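Local atomic coordinates of YkuI protein (Bacillus subtilis, PDB entry 2BAS), a protein that carries an EAL domain and is probably a phosphodiesterase that cleaves the second messenger cyclic di-GMP. Residues A[105-119]-A[142-154]. Sequence-based numbering, arbitrary orientation.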
loop_
_atom_site.group_PDB
_atom_site.type_symbol
_atom_site.label_atom_id
_atom_site.label_comp_id
_atom_site.label_asym_id
_atom_site.label_seq_id
_atom_site.Cartn_x
_atom_site.Cartn_y
_atom_site.Cartn_z
ATOM N N SER A 105 -22.110 -26.036 -12.747
ATOM C CA SER A 105 -20.766 -26.601 -12.563
ATOM C C SER A 105 -19.606 -25.582 -12.436
ATOM O O SER A 105 -18.439 -25.969 -12.295
ATOM C CB SER A 105 -20.493 -27.588 -13.710
ATOM O OG SER A 105 -19.344 -28.381 -13.481
ATOM N N ASP A 106 -19.921 -24.288 -12.464
ATOM C CA ASP A 106 -18.888 -23.246 -12.472
ATOM C C ASP A 106 -18.982 -22.281 -11.285
ATOM O O ASP A 106 -18.170 -21.353 -11.158
ATOM C CB ASP A 106 -18.961 -22.454 -13.777
ATOM C CG ASP A 106 -20.219 -21.602 -13.873
ATOM O OD1 ASP A 106 -20.095 -20.374 -14.069
ATOM O OD2 ASP A 106 -21.335 -22.153 -13.733
ATOM N N LEU A 107 -19.984 -22.504 -10.436
ATOM C CA LEU A 107 -20.203 -21.694 -9.245
ATOM C C LEU A 107 -19.044 -21.849 -8.264
ATOM O O LEU A 107 -18.542 -22.948 -8.041
ATOM C CB LEU A 107 -21.531 -22.068 -8.568
ATOM C CG LEU A 107 -22.865 -21.610 -9.184
ATOM C CD1 LEU A 107 -24.024 -22.056 -8.326
ATOM C CD2 LEU A 107 -22.941 -20.103 -9.374
ATOM N N LEU A 108 -18.605 -20.735 -7.702
ATOM C CA LEU A 108 -17.550 -20.768 -6.703
ATOM C C LEU A 108 -18.171 -21.156 -5.370
ATOM O O LEU A 108 -19.327 -20.819 -5.112
ATOM C CB LEU A 108 -16.842 -19.407 -6.614
ATOM C CG LEU A 108 -16.045 -18.990 -7.863
ATOM C CD1 LEU A 108 -15.685 -17.496 -7.856
ATOM C CD2 LEU A 108 -14.789 -19.830 -8.065
ATOM N N ILE A 109 -17.417 -21.877 -4.541
ATOM C CA ILE A 109 -17.883 -22.269 -3.208
ATOM C C ILE A 109 -17.019 -21.600 -2.129
ATOM O O ILE A 109 -15.872 -22.013 -1.891
ATOM C CB ILE A 109 -17.896 -23.828 -3.021
ATOM C CG1 ILE A 109 -18.678 -24.519 -4.143
ATOM C CG2 ILE A 109 -18.482 -24.206 -1.672
ATOM C CD1 ILE A 109 -18.467 -26.031 -4.226
ATOM N N PHE A 110 -17.564 -20.561 -1.494
ATOM C CA PHE A 110 -16.865 -19.840 -0.417
ATOM C C PHE A 110 -17.191 -20.432 0.961
ATOM O O PHE A 110 -18.333 -20.364 1.436
ATOM C CB PHE A 110 -17.231 -18.355 -0.425
ATOM C CG PHE A 110 -16.662 -17.576 -1.579
ATOM C CD1 PHE A 110 -17.238 -17.652 -2.850
ATOM C CD2 PHE A 110 -15.572 -16.725 -1.388
ATOM C CE1 PHE A 110 -16.719 -16.908 -3.922
ATOM C CE2 PHE A 110 -15.044 -15.993 -2.454
ATOM C CZ PHE A 110 -15.626 -16.081 -3.728
HETATM N N MSE A 111 -16.175 -21.004 1.597
HETATM C CA MSE A 111 -16.313 -21.592 2.922
HETATM C C MSE A 111 -15.350 -20.946 3.911
HETATM O O MSE A 111 -14.131 -21.038 3.754
HETATM C CB MSE A 111 -16.021 -23.085 2.863
HETATM C CG MSE A 111 -16.977 -23.912 2.036
HETATM SE SE MSE A 111 -16.213 -25.689 1.687
HETATM C CE MSE A 111 -14.479 -25.132 0.848
ATOM N N ASN A 112 -15.907 -20.305 4.930
ATOM C CA ASN A 112 -15.128 -19.633 5.976
ATOM C C ASN A 112 -14.740 -20.623 7.058
ATOM O O ASN A 112 -15.576 -21.044 7.856
ATOM C CB ASN A 112 -15.947 -18.498 6.590
ATOM C CG ASN A 112 -15.135 -17.612 7.515
ATOM O OD1 ASN A 112 -13.916 -17.762 7.653
ATOM N ND2 ASN A 112 -15.817 -16.665 8.155
ATOM N N GLN A 113 -13.463 -20.978 7.089
ATOM C CA GLN A 113 -12.989 -22.023 7.980
ATOM C C GLN A 113 -12.045 -21.484 9.024
ATOM O O GLN A 113 -11.133 -20.733 8.710
ATOM C CB GLN A 113 -12.314 -23.123 7.169
ATOM C CG GLN A 113 -13.295 -23.910 6.333
ATOM C CD GLN A 113 -14.000 -24.973 7.144
ATOM O OE1 GLN A 113 -13.356 -25.873 7.686
ATOM N NE2 GLN A 113 -15.325 -24.883 7.229
ATOM N N ASP A 114 -12.297 -21.878 10.268
ATOM C CA ASP A 114 -11.496 -21.494 11.424
ATOM C C ASP A 114 -10.102 -22.122 11.318
ATOM O O ASP A 114 -9.965 -23.339 11.236
ATOM C CB ASP A 114 -12.218 -21.962 12.695
ATOM C CG ASP A 114 -11.648 -21.365 13.979
ATOM O OD1 ASP A 114 -10.592 -20.682 13.934
ATOM O OD2 ASP A 114 -12.273 -21.597 15.048
ATOM N N ALA A 115 -9.078 -21.276 11.296
ATOM C CA ALA A 115 -7.696 -21.720 11.152
ATOM C C ALA A 115 -7.252 -22.667 12.277
ATOM O O ALA A 115 -6.540 -23.643 12.024
ATOM C CB ALA A 115 -6.775 -20.528 11.074
ATOM N N ASN A 116 -7.669 -22.376 13.509
ATOM C CA ASN A 116 -7.331 -23.220 14.652
ATOM C C ASN A 116 -7.947 -24.618 14.538
ATOM O O ASN A 116 -7.263 -25.613 14.778
ATOM C CB ASN A 116 -7.750 -22.563 15.975
ATOM C CG ASN A 116 -7.226 -21.140 16.127
ATOM O OD1 ASN A 116 -6.024 -20.875 15.986
ATOM N ND2 ASN A 116 -8.135 -20.216 16.433
ATOM N N LEU A 117 -9.230 -24.692 14.175
ATOM C CA LEU A 117 -9.900 -25.988 13.969
ATOM C C LEU A 117 -9.246 -26.758 12.840
ATOM O O LEU A 117 -9.052 -27.973 12.930
ATOM C CB LEU A 117 -11.391 -25.823 13.665
ATOM C CG LEU A 117 -12.293 -25.183 14.722
ATOM C CD1 LEU A 117 -13.730 -25.184 14.235
ATOM C CD2 LEU A 117 -12.186 -25.897 16.067
ATOM N N LEU A 118 -8.892 -26.028 11.790
ATOM C CA LEU A 118 -8.277 -26.587 10.609
ATOM C C LEU A 118 -6.903 -27.179 10.923
ATOM O O LEU A 118 -6.568 -28.278 10.483
ATOM C CB LEU A 118 -8.175 -25.493 9.545
ATOM C CG LEU A 118 -8.042 -25.883 8.071
ATOM C CD1 LEU A 118 -9.240 -26.682 7.600
ATOM C CD2 LEU A 118 -7.889 -24.628 7.232
HETATM N N MSE A 119 -6.128 -26.460 11.727
HETATM C CA MSE A 119 -4.744 -26.825 11.994
HETATM C C MSE A 119 -4.569 -27.919 13.055
HETATM O O MSE A 119 -3.442 -28.323 13.338
HETATM C CB MSE A 119 -3.945 -25.575 12.370
HETATM C CG MSE A 119 -2.469 -25.663 12.013
HETATM SE SE MSE A 119 -2.174 -25.793 10.074
HETATM C CE MSE A 119 -0.390 -26.496 10.092
ATOM N N ARG A 142 -12.821 -24.970 -7.639
ATOM C CA ARG A 142 -14.050 -24.232 -7.365
ATOM C C ARG A 142 -14.189 -23.819 -5.904
ATOM O O ARG A 142 -15.102 -23.057 -5.553
ATOM C CB ARG A 142 -15.260 -25.068 -7.771
ATOM C CG ARG A 142 -15.474 -25.160 -9.277
ATOM C CD ARG A 142 -16.531 -26.218 -9.600
ATOM N NE ARG A 142 -17.829 -25.901 -9.004
ATOM C CZ ARG A 142 -18.846 -26.751 -8.904
ATOM N NH1 ARG A 142 -18.739 -27.998 -9.356
ATOM N NH2 ARG A 142 -19.979 -26.350 -8.343
ATOM N N PHE A 143 -13.293 -24.324 -5.059
ATOM C CA PHE A 143 -13.350 -24.057 -3.629
ATOM C C PHE A 143 -12.565 -22.823 -3.240
ATOM O O PHE A 143 -11.394 -22.673 -3.597
ATOM C CB PHE A 143 -12.827 -25.246 -2.823
ATOM C CG PHE A 143 -13.710 -26.461 -2.886
ATOM C CD1 PHE A 143 -13.328 -27.577 -3.635
ATOM C CD2 PHE A 143 -14.922 -26.500 -2.196
ATOM C CE1 PHE A 143 -14.136 -28.711 -3.688
ATOM C CE2 PHE A 143 -15.735 -27.629 -2.256
ATOM C CZ PHE A 143 -15.342 -28.735 -2.998
ATOM N N VAL A 144 -13.218 -21.937 -2.497
ATOM C CA VAL A 144 -12.528 -20.793 -1.924
ATOM C C VAL A 144 -12.510 -20.924 -0.395
ATOM O O VAL A 144 -13.533 -20.775 0.278
ATOM C CB VAL A 144 -13.108 -19.447 -2.405
ATOM C CG1 VAL A 144 -12.352 -18.298 -1.775
ATOM C CG2 VAL A 144 -13.003 -19.339 -3.917
ATOM N N LEU A 145 -11.329 -21.237 0.124
ATOM C CA LEU A 145 -11.109 -21.374 1.544
ATOM C C LEU A 145 -10.766 -20.011 2.161
ATOM O O LEU A 145 -9.675 -19.462 1.938
ATOM C CB LEU A 145 -9.978 -22.371 1.782
ATOM C CG LEU A 145 -9.740 -22.916 3.179
ATOM C CD1 LEU A 145 -10.774 -23.987 3.491
ATOM C CD2 LEU A 145 -8.346 -23.506 3.276
ATOM N N GLU A 146 -11.712 -19.466 2.925
ATOM C CA GLU A 146 -11.507 -18.212 3.622
ATOM C C GLU A 146 -10.844 -18.466 4.970
ATOM O O GLU A 146 -11.331 -19.262 5.770
ATOM C CB GLU A 146 -12.825 -17.473 3.822
ATOM C CG GLU A 146 -13.576 -17.090 2.547
ATOM C CD GLU A 146 -14.908 -16.382 2.843
ATOM O OE1 GLU A 146 -15.024 -15.701 3.897
ATOM O OE2 GLU A 146 -15.840 -16.503 2.014
ATOM N N ILE A 147 -9.732 -17.788 5.212
ATOM C CA ILE A 147 -9.000 -17.925 6.458
ATOM C C ILE A 147 -8.952 -16.590 7.213
ATOM O O ILE A 147 -8.862 -15.519 6.601
ATOM C CB ILE A 147 -7.560 -18.460 6.210
ATOM C CG1 ILE A 147 -7.583 -19.720 5.334
ATOM C CG2 ILE A 147 -6.864 -18.782 7.532
ATOM C CD1 ILE A 147 -8.220 -20.952 6.006
ATOM N N THR A 148 -9.043 -16.666 8.539
ATOM C CA THR A 148 -8.933 -15.499 9.401
ATOM C C THR A 148 -7.706 -15.698 10.284
ATOM O O THR A 148 -7.724 -16.515 11.208
ATOM C CB THR A 148 -10.190 -15.307 10.287
ATOM O OG1 THR A 148 -11.373 -15.429 9.489
ATOM C CG2 THR A 148 -10.177 -13.938 10.961
ATOM N N GLU A 149 -6.640 -14.957 9.989
ATOM C CA GLU A 149 -5.378 -15.097 10.726
ATOM C C GLU A 149 -5.355 -14.239 11.981
ATOM O O GLU A 149 -4.415 -14.308 12.767
ATOM C CB GLU A 149 -4.185 -14.725 9.852
ATOM C CG GLU A 149 -4.233 -15.258 8.445
ATOM C CD GLU A 149 -3.317 -14.477 7.544
ATOM O OE1 GLU A 149 -2.279 -13.983 8.035
ATOM O OE2 GLU A 149 -3.636 -14.349 6.347
ATOM N N HIS A 150 -6.379 -13.409 12.147
ATOM C CA HIS A 150 -6.525 -12.605 13.347
ATOM C C HIS A 150 -6.585 -13.521 14.576
ATOM O O HIS A 150 -5.938 -13.261 15.592
ATOM C CB HIS A 150 -7.777 -11.720 13.238
ATOM C CG HIS A 150 -8.308 -11.242 14.557
ATOM N ND1 HIS A 150 -7.605 -10.386 15.381
ATOM C CD2 HIS A 150 -9.478 -11.498 15.191
ATOM C CE1 HIS A 150 -8.316 -10.142 16.468
ATOM N NE2 HIS A 150 -9.455 -10.805 16.379
ATOM N N ASN A 151 -7.329 -14.615 14.450
ATOM C CA ASN A 151 -7.578 -15.521 15.565
ATOM C C ASN A 151 -6.470 -16.533 15.898
ATOM O O ASN A 151 -6.562 -17.230 16.908
ATOM C CB ASN A 151 -8.889 -16.269 15.303
ATOM C CG ASN A 151 -10.081 -15.342 15.242
ATOM O OD1 ASN A 151 -10.236 -14.457 16.086
ATOM N ND2 ASN A 151 -10.938 -15.542 14.249
ATOM N N PHE A 152 -5.422 -16.587 15.076
ATOM C CA PHE A 152 -4.477 -17.708 15.109
ATOM C C PHE A 152 -3.493 -17.744 16.273
ATOM O O PHE A 152 -2.652 -16.856 16.420
ATOM C CB PHE A 152 -3.739 -17.824 13.772
ATOM C CG PHE A 152 -3.195 -19.193 13.499
ATOM C CD1 PHE A 152 -4.030 -20.308 13.542
ATOM C CD2 PHE A 152 -1.853 -19.371 13.188
ATOM C CE1 PHE A 152 -3.534 -21.584 13.292
ATOM C CE2 PHE A 152 -1.346 -20.641 12.929
ATOM C CZ PHE A 152 -2.189 -21.752 12.981
ATOM N N GLU A 153 -3.606 -18.790 17.093
ATOM C CA GLU A 153 -2.713 -18.992 18.236
ATOM C C GLU A 153 -1.465 -19.773 17.851
ATOM O O GLU A 153 -0.428 -19.650 18.507
ATOM C CB GLU A 153 -3.423 -19.717 19.385
ATOM C CG GLU A 153 -4.349 -18.847 20.228
ATOM C CD GLU A 153 -5.689 -18.583 19.561
ATOM O OE1 GLU A 153 -6.103 -19.396 18.703
ATOM O OE2 GLU A 153 -6.334 -17.566 19.899
ATOM N N GLY A 154 -1.567 -20.569 16.790
ATOM C CA GLY A 154 -0.471 -21.434 16.362
ATOM C C GLY A 154 0.718 -20.736 15.728
ATOM O O GLY A 154 0.810 -19.505 15.719
HETATM O O HOH W 1 -10.665 -18.468 9.408
#
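Strands 108-112 and 143-147 are parallel neighbours in the barrel-like sheet of the EAL domain, joined by a crossover through helix 124-135, and their side chains alternate between barrel interior and helical layer. Five backbone hydrogen bonds hold the register, from Ile-109 N to Arg-142 O (2.8 Å) through to Gln-113 N to Glu-146 O. Just before the strands, Arg-142 extends the pairing with its side chain: the bend at chi3 (61°) turns NE onto Leu-107 O (3.2 Å), nearly straight at 171° and in the planes of both carbonyl and guanidinium, while Ser-105 O lies over one guanidinium face. A leucine here would probably leave Leu-107 O without this donor and let the 105-107 turn shift.

On the inner face, Val-144 CB sits over the Phe-110 ring, 4.0 Å from its centroid, a CH-pi contact suited to a branched, compact residue. Glu-146 crosses Phe-110 at about a right angle, bringing OE2 to the ring's edge, 3.4 Å from Phe-110 CD2; the carboxylate is buried, but Lys-197 forms a salt bridge with OE2. On the outer face, the flexible side chain of Met-111, present as selenomethionine, bends at chi3 (-55°) to lay CE against Phe-143 CD2; its SE lies obliquely to the ring, 5.3 Å from the centroid, in a Met-aromatic contact, while Ile-109 CD1 packs on CE2 of the same ring. Leu-145 and Leu-118 meet through their CD2 methyls where Phe-126 of helix 124-135 covers them.

Beyond the strands, small Ala-115 lets Phe-152 CD1 approach its CB to 3.7 Å, and the Asn-116 amide, almost coplanar with that ring, makes weak bonds to Glu-153 N and Asn-151 O. Such adjacent parallel strands linked by a helix form the beta-alpha-beta unit of the TIM-barrel-like EAL fold.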